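Local atomic coordinates of proliferating cell nuclear antigen (PDB entry 3P91), a protein that probably raises the processivity of DNA polymerase delta during replication, acting as a DNA-binding ring of three subunits. Residues H49-S54 / L212-E217; K30-C35 / V123-E128; S81-A86 / M116-N121. All coordinates share one frame; numbering follows the deposited sequence.

Contact 1 of 3, residues H49-S54 / L212-E217; sequences HVSLVS and LKQISE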
loop_
_atom_site.group_PDB
_atom_site.type_symbol
_atom_site.label_atom_id
_atom_site.label_comp_id
_atom_site.label_asym_id
_atom_site.label_seq_id
_atom_site.Cartn_x
_atom_site.Cartn_y
_atom_site.Cartn_z
ATOM N N HIS A 49 23.408 -18.662 10.641
ATOM C CA HIS A 49 24.758 -19.099 10.922
ATOM C C HIS A 49 25.364 -19.568 9.627
ATOM O O HIS A 49 25.886 -20.673 9.535
ATOM C CB HIS A 49 24.737 -20.243 11.924
ATOM C CG HIS A 49 24.375 -19.809 13.304
ATOM N ND1 HIS A 49 23.912 -18.541 13.583
ATOM C CD2 HIS A 49 24.417 -20.464 14.487
ATOM C CE1 HIS A 49 23.685 -18.433 14.879
ATOM N NE2 HIS A 49 23.984 -19.586 15.451
ATOM N N VAL A 50 25.274 -18.712 8.620
ATOM C CA VAL A 50 25.705 -19.045 7.273
ATOM C C VAL A 50 26.660 -17.977 6.778
ATOM O O VAL A 50 27.519 -18.234 5.937
ATOM C CB VAL A 50 24.491 -19.130 6.321
ATOM C CG1 VAL A 50 24.882 -18.742 4.918
ATOM C CG2 VAL A 50 23.882 -20.519 6.352
ATOM N N SER A 51 26.509 -16.776 7.320
ATOM C CA SER A 51 27.291 -15.645 6.872
ATOM C C SER A 51 27.697 -14.778 8.045
ATOM O O SER A 51 27.383 -15.066 9.199
ATOM C CB SER A 51 26.485 -14.809 5.883
ATOM O OG SER A 51 25.344 -14.250 6.518
ATOM N N LEU A 52 28.386 -13.693 7.731
ATOM C CA LEU A 52 28.964 -12.835 8.740
ATOM C C LEU A 52 28.505 -11.422 8.467
ATOM O O LEU A 52 28.471 -10.991 7.315
ATOM C CB LEU A 52 30.489 -12.905 8.646
ATOM C CG LEU A 52 31.379 -12.973 9.884
ATOM C CD1 LEU A 52 31.702 -11.586 10.442
ATOM C CD2 LEU A 52 30.752 -13.869 10.940
ATOM N N VAL A 53 28.136 -10.715 9.529
ATOM C CA VAL A 53 27.831 -9.296 9.446
ATOM C C VAL A 53 28.907 -8.518 10.185
ATOM O O VAL A 53 29.347 -8.929 11.253
ATOM C CB VAL A 53 26.467 -8.966 10.088
ATOM C CG1 VAL A 53 26.076 -7.541 9.771
ATOM C CG2 VAL A 53 25.397 -9.941 9.617
ATOM N N SER A 54 29.323 -7.393 9.612
ATOM C CA SER A 54 30.342 -6.542 10.209
ATOM C C SER A 54 29.976 -5.069 10.107
ATOM O O SER A 54 30.064 -4.485 9.033
ATOM C CB SER A 54 31.676 -6.760 9.509
ATOM O OG SER A 54 32.630 -5.808 9.935
ATOM N N LEU A 212 20.765 -17.280 -2.727
ATOM C CA LEU A 212 20.046 -16.087 -3.161
ATOM C C LEU A 212 19.331 -15.408 -1.998
ATOM O O LEU A 212 19.228 -14.179 -1.956
ATOM C CB LEU A 212 19.075 -16.405 -4.307
ATOM C CG LEU A 212 18.151 -15.295 -4.837
ATOM C CD1 LEU A 212 18.922 -14.056 -5.272
ATOM C CD2 LEU A 212 17.291 -15.810 -5.984
ATOM N N LYS A 213 18.854 -16.201 -1.043
ATOM C CA LYS A 213 18.174 -15.641 0.122
ATOM C C LYS A 213 19.051 -14.625 0.835
ATOM O O LYS A 213 18.577 -13.575 1.257
ATOM C CB LYS A 213 17.747 -16.737 1.098
ATOM N N GLN A 214 20.332 -14.942 0.963
ATOM C CA GLN A 214 21.277 -14.083 1.663
ATOM C C GLN A 214 21.558 -12.832 0.883
ATOM O O GLN A 214 21.511 -11.730 1.417
ATOM C CB GLN A 214 22.598 -14.815 1.833
ATOM C CG GLN A 214 22.453 -16.118 2.539
ATOM C CD GLN A 214 22.252 -15.907 3.993
ATOM O OE1 GLN A 214 23.010 -15.174 4.630
ATOM N NE2 GLN A 214 21.214 -16.520 4.540
ATOM N N ILE A 215 21.901 -13.021 -0.384
ATOM C CA ILE A 215 22.250 -11.914 -1.249
ATOM C C ILE A 215 21.097 -10.939 -1.214
ATOM O O ILE A 215 21.272 -9.754 -0.931
ATOM C CB ILE A 215 22.480 -12.390 -2.694
ATOM C CG1 ILE A 215 23.565 -13.466 -2.742
ATOM C CG2 ILE A 215 22.834 -11.223 -3.597
ATOM C CD1 ILE A 215 24.890 -13.021 -2.178
ATOM N N SER A 216 19.903 -11.464 -1.462
ATOM C CA SER A 216 18.711 -10.637 -1.563
ATOM C C SER A 216 18.344 -9.948 -0.242
ATOM O O SER A 216 17.804 -8.841 -0.254
ATOM C CB SER A 216 17.535 -11.456 -2.101
ATOM O OG SER A 216 16.999 -12.290 -1.092
ATOM N N GLU A 217 18.632 -10.594 0.888
ATOM C CA GLU A 217 18.422 -9.969 2.197
ATOM C C GLU A 217 19.510 -8.933 2.457
ATOM O O GLU A 217 19.252 -7.872 3.012
ATOM C CB GLU A 217 18.394 -11.018 3.314
#

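Contact 2 of 3, residues K30-C35 / V123-E128; sequences KTNFDC and VDIEAE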
loop_
_atom_site.group_PDB
_atom_site.type_symbol
_atom_site.label_atom_id
_atom_site.label_comp_id
_atom_site.label_asym_id
_atom_site.label_seq_id
_atom_site.Cartn_x
_atom_site.Cartn_y
_atom_site.Cartn_z
ATOM N N LYS A 30 18.745 -10.547 17.102
ATOM C CA LYS A 30 19.328 -9.996 18.314
ATOM C C LYS A 30 20.839 -9.936 18.143
ATOM O O LYS A 30 21.442 -10.859 17.606
ATOM C CB LYS A 30 18.968 -10.861 19.522
ATOM C CG LYS A 30 17.480 -11.021 19.737
ATOM C CD LYS A 30 17.185 -12.148 20.707
ATOM C CE LYS A 30 15.696 -12.480 20.729
ATOM N NZ LYS A 30 15.421 -13.696 21.551
ATOM N N THR A 31 21.458 -8.848 18.579
ATOM C CA THR A 31 22.903 -8.743 18.455
ATOM C C THR A 31 23.506 -7.801 19.486
ATOM O O THR A 31 22.828 -6.934 20.034
ATOM C CB THR A 31 23.332 -8.334 17.026
ATOM O OG1 THR A 31 24.738 -8.553 16.866
ATOM C CG2 THR A 31 23.012 -6.878 16.752
ATOM N N ASN A 32 24.783 -7.999 19.762
ATOM C CA ASN A 32 25.492 -7.125 20.664
ATOM C C ASN A 32 26.051 -5.928 19.932
ATOM O O ASN A 32 26.643 -6.051 18.862
ATOM C CB ASN A 32 26.625 -7.874 21.356
ATOM C CG ASN A 32 26.135 -8.766 22.460
ATOM O OD1 ASN A 32 25.368 -8.342 23.322
ATOM N ND2 ASN A 32 26.563 -10.014 22.437
ATOM N N PHE A 33 25.843 -4.763 20.522
ATOM C CA PHE A 33 26.479 -3.556 20.053
ATOM C C PHE A 33 27.612 -3.276 20.989
ATOM O O PHE A 33 27.403 -2.949 22.151
ATOM C CB PHE A 33 25.500 -2.395 20.063
ATOM C CG PHE A 33 24.515 -2.450 18.953
ATOM C CD1 PHE A 33 24.546 -1.516 17.944
ATOM C CD2 PHE A 33 23.578 -3.466 18.898
ATOM C CE1 PHE A 33 23.641 -1.578 16.909
ATOM C CE2 PHE A 33 22.664 -3.534 17.865
ATOM C CZ PHE A 33 22.695 -2.592 16.871
ATOM N N ASP A 34 28.821 -3.440 20.479
ATOM C CA ASP A 34 30.015 -3.191 21.256
ATOM C C ASP A 34 30.394 -1.735 21.093
ATOM O O ASP A 34 30.850 -1.310 20.038
ATOM C CB ASP A 34 31.145 -4.105 20.784
ATOM C CG ASP A 34 30.786 -5.572 20.893
ATOM O OD1 ASP A 34 30.789 -6.270 19.856
ATOM O OD2 ASP A 34 30.495 -6.033 22.012
ATOM N N CYS A 35 30.178 -0.960 22.142
ATOM C CA CYS A 35 30.552 0.440 22.125
ATOM C C CYS A 35 31.920 0.624 22.776
ATOM O O CYS A 35 32.341 -0.168 23.616
ATOM C CB CYS A 35 29.487 1.273 22.834
ATOM S SG CYS A 35 27.804 0.862 22.308
ATOM N N VAL A 123 18.951 -6.952 26.342
ATOM C CA VAL A 123 18.863 -8.395 26.387
ATOM C C VAL A 123 20.224 -9.012 26.703
ATOM O O VAL A 123 21.267 -8.358 26.586
ATOM C CB VAL A 123 18.365 -8.931 25.037
ATOM C CG1 VAL A 123 17.965 -10.393 25.159
ATOM C CG2 VAL A 123 17.190 -8.098 24.550
ATOM N N ASP A 124 20.201 -10.269 27.127
ATOM C CA ASP A 124 21.423 -11.033 27.302
ATOM C C ASP A 124 21.685 -11.856 26.058
ATOM O O ASP A 124 20.922 -12.758 25.719
ATOM C CB ASP A 124 21.326 -11.947 28.516
ATOM C CG ASP A 124 21.886 -11.311 29.758
ATOM O OD1 ASP A 124 22.773 -10.442 29.617
ATOM O OD2 ASP A 124 21.441 -11.677 30.868
ATOM N N ILE A 125 22.769 -11.531 25.372
ATOM C CA ILE A 125 23.135 -12.250 24.173
ATOM C C ILE A 125 24.428 -13.004 24.410
ATOM O O ILE A 125 25.487 -12.406 24.583
ATOM C CB ILE A 125 23.260 -11.298 22.988
ATOM C CG1 ILE A 125 21.931 -10.565 22.794
ATOM C CG2 ILE A 125 23.643 -12.060 21.744
ATOM C CD1 ILE A 125 21.889 -9.683 21.585
ATOM N N GLU A 126 24.328 -14.326 24.454
ATOM C CA GLU A 126 25.496 -15.166 24.673
ATOM C C GLU A 126 25.995 -15.640 23.320
ATOM O O GLU A 126 25.458 -16.588 22.748
ATOM N N ALA A 127 27.014 -14.969 22.799
ATOM C CA ALA A 127 27.497 -15.269 21.461
ATOM C C ALA A 127 29.012 -15.284 21.420
ATOM O O ALA A 127 29.672 -14.416 22.001
ATOM N N GLU A 128 29.561 -16.284 20.741
ATOM C CA GLU A 128 30.996 -16.340 20.524
ATOM C C GLU A 128 31.332 -15.191 19.590
ATOM O O GLU A 128 30.654 -14.998 18.578
HETATM O O HOH W 1 24.524 -9.175 25.785
#

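Contact 3 of 3, residues S81-A86 / M116-N121; sequences SKILKA and MKFGLN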
loop_
_atom_site.group_PDB
_atom_site.type_symbol
_atom_site.label_atom_id
_atom_site.label_comp_id
_atom_site.label_asym_id
_atom_site.label_seq_id
_atom_site.Cartn_x
_atom_site.Cartn_y
_atom_site.Cartn_z
ATOM N N SER A 81 13.822 -1.221 16.062
ATOM C CA SER A 81 13.297 -0.634 14.836
ATOM C C SER A 81 11.909 -0.049 15.084
ATOM O O SER A 81 11.596 1.048 14.619
ATOM C CB SER A 81 13.276 -1.650 13.691
ATOM O OG SER A 81 12.058 -2.369 13.658
ATOM N N LYS A 82 11.086 -0.773 15.834
ATOM C CA LYS A 82 9.787 -0.247 16.263
ATOM C C LYS A 82 9.903 1.119 16.955
ATOM O O LYS A 82 9.090 2.012 16.733
ATOM C CB LYS A 82 9.062 -1.253 17.165
ATOM C CG LYS A 82 8.651 -2.530 16.441
ATOM C CD LYS A 82 7.802 -3.444 17.307
ATOM C CE LYS A 82 6.421 -2.872 17.525
ATOM N NZ LYS A 82 5.556 -3.798 18.309
ATOM N N ILE A 83 10.922 1.284 17.785
ATOM C CA ILE A 83 11.175 2.575 18.407
ATOM C C ILE A 83 11.646 3.616 17.392
ATOM O O ILE A 83 11.165 4.748 17.381
ATOM C CB ILE A 83 12.221 2.460 19.522
ATOM C CG1 ILE A 83 11.775 1.433 20.560
ATOM C CG2 ILE A 83 12.447 3.801 20.165
ATOM C CD1 ILE A 83 12.752 1.259 21.706
ATOM N N LEU A 84 12.593 3.222 16.542
ATOM C CA LEU A 84 13.188 4.123 15.558
ATOM C C LEU A 84 12.208 4.560 14.478
ATOM O O LEU A 84 12.297 5.666 13.953
ATOM C CB LEU A 84 14.401 3.464 14.912
ATOM C CG LEU A 84 15.555 3.234 15.872
ATOM C CD1 LEU A 84 16.802 2.913 15.092
ATOM C CD2 LEU A 84 15.744 4.481 16.715
ATOM N N LYS A 85 11.279 3.677 14.139
ATOM C CA LYS A 85 10.247 4.002 13.164
ATOM C C LYS A 85 9.346 5.147 13.647
ATOM O O LYS A 85 8.670 5.796 12.847
ATOM C CB LYS A 85 9.412 2.761 12.837
ATOM N N ALA A 86 9.345 5.400 14.951
ATOM C CA ALA A 86 8.538 6.473 15.515
ATOM C C ALA A 86 9.201 7.833 15.367
ATOM O O ALA A 86 8.586 8.863 15.632
ATOM C CB ALA A 86 8.234 6.195 16.978
ATOM N N MET A 116 10.880 13.008 22.888
ATOM C CA MET A 116 10.445 11.654 23.163
ATOM C C MET A 116 11.563 10.867 23.828
ATOM O O MET A 116 12.702 10.876 23.368
ATOM C CB MET A 116 9.999 10.986 21.867
ATOM C CG MET A 116 8.919 11.771 21.131
ATOM S SD MET A 116 8.571 11.179 19.461
ATOM C CE MET A 116 8.001 9.520 19.804
ATOM N N LYS A 117 11.246 10.202 24.929
ATOM C CA LYS A 117 12.238 9.398 25.611
ATOM C C LYS A 117 11.737 7.976 25.715
ATOM O O LYS A 117 10.625 7.726 26.167
ATOM C CB LYS A 117 12.543 9.959 27.001
ATOM N N PHE A 118 12.565 7.041 25.280
ATOM C CA PHE A 118 12.221 5.637 25.374
ATOM C C PHE A 118 13.244 4.943 26.240
ATOM O O PHE A 118 14.430 5.247 26.171
ATOM C CB PHE A 118 12.224 4.994 23.996
ATOM C CG PHE A 118 11.633 5.856 22.924
ATOM C CD1 PHE A 118 10.355 5.620 22.451
ATOM C CD2 PHE A 118 12.356 6.906 22.382
ATOM C CE1 PHE A 118 9.811 6.410 21.463
ATOM C CE2 PHE A 118 11.817 7.703 21.394
ATOM C CZ PHE A 118 10.546 7.454 20.933
ATOM N N GLY A 119 12.774 4.021 27.069
ATOM C CA GLY A 119 13.648 3.088 27.743
ATOM C C GLY A 119 13.500 1.744 27.059
ATOM O O GLY A 119 12.461 1.103 27.167
ATOM N N LEU A 120 14.527 1.330 26.327
ATOM C CA LEU A 120 14.532 0.013 25.713
ATOM C C LEU A 120 15.218 -1.001 26.619
ATOM O O LEU A 120 16.374 -0.827 26.985
ATOM C CB LEU A 120 15.253 0.047 24.372
ATOM C CG LEU A 120 15.610 -1.342 23.832
ATOM C CD1 LEU A 120 14.353 -2.194 23.645
ATOM C CD2 LEU A 120 16.393 -1.233 22.535
ATOM N N ASN A 121 14.505 -2.061 26.978
ATOM C CA ASN A 121 15.086 -3.116 27.794
ATOM C C ASN A 121 16.154 -3.841 27.008
ATOM O O ASN A 121 15.909 -4.281 25.895
ATOM C CB ASN A 121 14.018 -4.118 28.222
ATOM C CG ASN A 121 12.902 -3.475 29.015
ATOM O OD1 ASN A 121 13.139 -2.606 29.851
ATOM N ND2 ASN A 121 11.670 -3.896 28.750
#

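Contact 1 of 3, residues H49-S54 / L212-E217
Val50 and Ser51 receive the far end of Gln214, the residue of helix 212-218 that spans the gap from the helix to the chain just ahead of strand 52-57. The Gln214 chain bends at chi2 (-76°), and its amide crosses Val50 obliquely, with Val50 CG1 4.0 Å from Gln214 CD. Ser51 points its CB toward the helix, and chi1 of 64° places the hydroxyl between its own backbone N and carbonyl carbon. Ser51 OG lies 3.1 Å from Gln214 OE1. A small hydroxyl suits this buried position, because it offers polarity without bulk, while glutamine is long enough to bridge backbones 8.1 Å apart between the CA atoms of Ser51 and Gln214. In the second shell, Asp46 takes hydrogen bonds from the backbone N of both Val50 and Ser51 on OD2, fixing the turn. Leu253 of strand 247-253 touches both Val50 and Gln214. The contact therefore joins N- and C-terminal domains through one long side chain: a small meeting of methyl and amide, with a hydroxyl close by, which probably adds little to the continuous sheet that already unites the two domains.

Contact 2 of 3, residues K30-C35 / V123-E128
Ile125 holds CG1 anti to its carbonyl carbon (chi1 -58°) and keeps the chain extended beyond it, which carries CD1 to Lys30. Asn32, with chi1 of -77°, swings its carboxamide alongside the same isoleucine from the other direction. Ile125 CD1 comes within 3.8 Å of Lys30 CB. Ile125 CB sits equally near the two ends of the amide, 3.6 Å from both Asn32 OD1 and ND2. Asparagine suits this place because it can both give and accept: ND2 donates a weak but nearly straight bond (172°) to Ile125 O at 3.4 Å, while OD1 accepts from a water at 2.7 Å. That water in turn accepts from Ile125 N at 3.0 Å and donates weakly to Val123 O, so Asn32 serves Ile125 weakly and directly at O, and through the water at N. The extended 123-128 segment belongs to the connecting loop between the two domains, which in PCNA relatives borders the site for partner proteins. It lies beside strand 30-36, and Val123 is backbone hydrogen-bonded to Gly74 of strand 71-76, while Thr31 and Phe33 reach Leu77 of helix 77-84 and Phe33 also meets Phe17 of helix 14-25.

Contact 3 of 3, residues S81-A86 / M116-N121
Ile83 of helix 77-84 lays a methyl group on the ring of Phe118 in strand 114-121, and this pair is the dense part of the contact. CG2, set anti to the backbone N by a chi1 of -57° for CG1, stands over one face as a CH-pi contact, with Ile83 CG2 3.6 Å from the centroid of the Phe118 ring and 16° off its normal. It is shifted toward the CG side of the ring, where Ile83 CG2 to Phe118 CG is 3.5 Å. The other branch of the isoleucine runs fully extended (chi2 180°), and Ile83 CD1 ends 3.9 Å from Leu120 CB. A beta-branched residue suits this site because its two arms can meet two strand residues, Phe118 and Leu120, whose CB atoms both face the helix.

Packing is looser where the chain leaves the helix: Ala86 CB and Met116 CE approach only to 4.4 Å. The short alanine lets the long, unbranched methionine reach across with its methyl, which also lies 4.3 Å from Ala86 O. On the outer side, Lys82 and Asn121 are exposed and turn to a second subunit: Lys82 NZ makes a weak hydrogen bond to Ala157 O of that chain, and Lys150 of that chain bonds Ala86 O. Residues 116-119 also pair antiparallel with one of its strands, continuing the sheet across the interface. The apolar core thus holds the helix against strand 114-121 by dispersion and CH-pi contact; Phe118 and Leu120 also pack on the second subunit, while hydrogen bonds to it come from backbone and lysine groups.

How the contacts relate
Contact 3 is fully buried within the N-terminal domain, whereas contacts 1 and 2 are only partly buried. Contacts 1 and 2 both reach the long antiparallel sheet, at strands 52-57 and 30-36, but bring different elements to it: a helix of the C-terminal domain in one, the connecting loop in the other. Their centres lie about 18 Å apart and their nearest atoms about 7 Å, so they do not touch. Chemistry follows place: contact 3 is apolar, contact 2 mixes methyl packing with amide and water bonds, and contact 1 is a slight polar-apolar touch. Contacts 2 and 3 adjoin in sequence, segment 116-121 of strand 114-121 leading into segment 123-128, and only contact 3 borders another subunit.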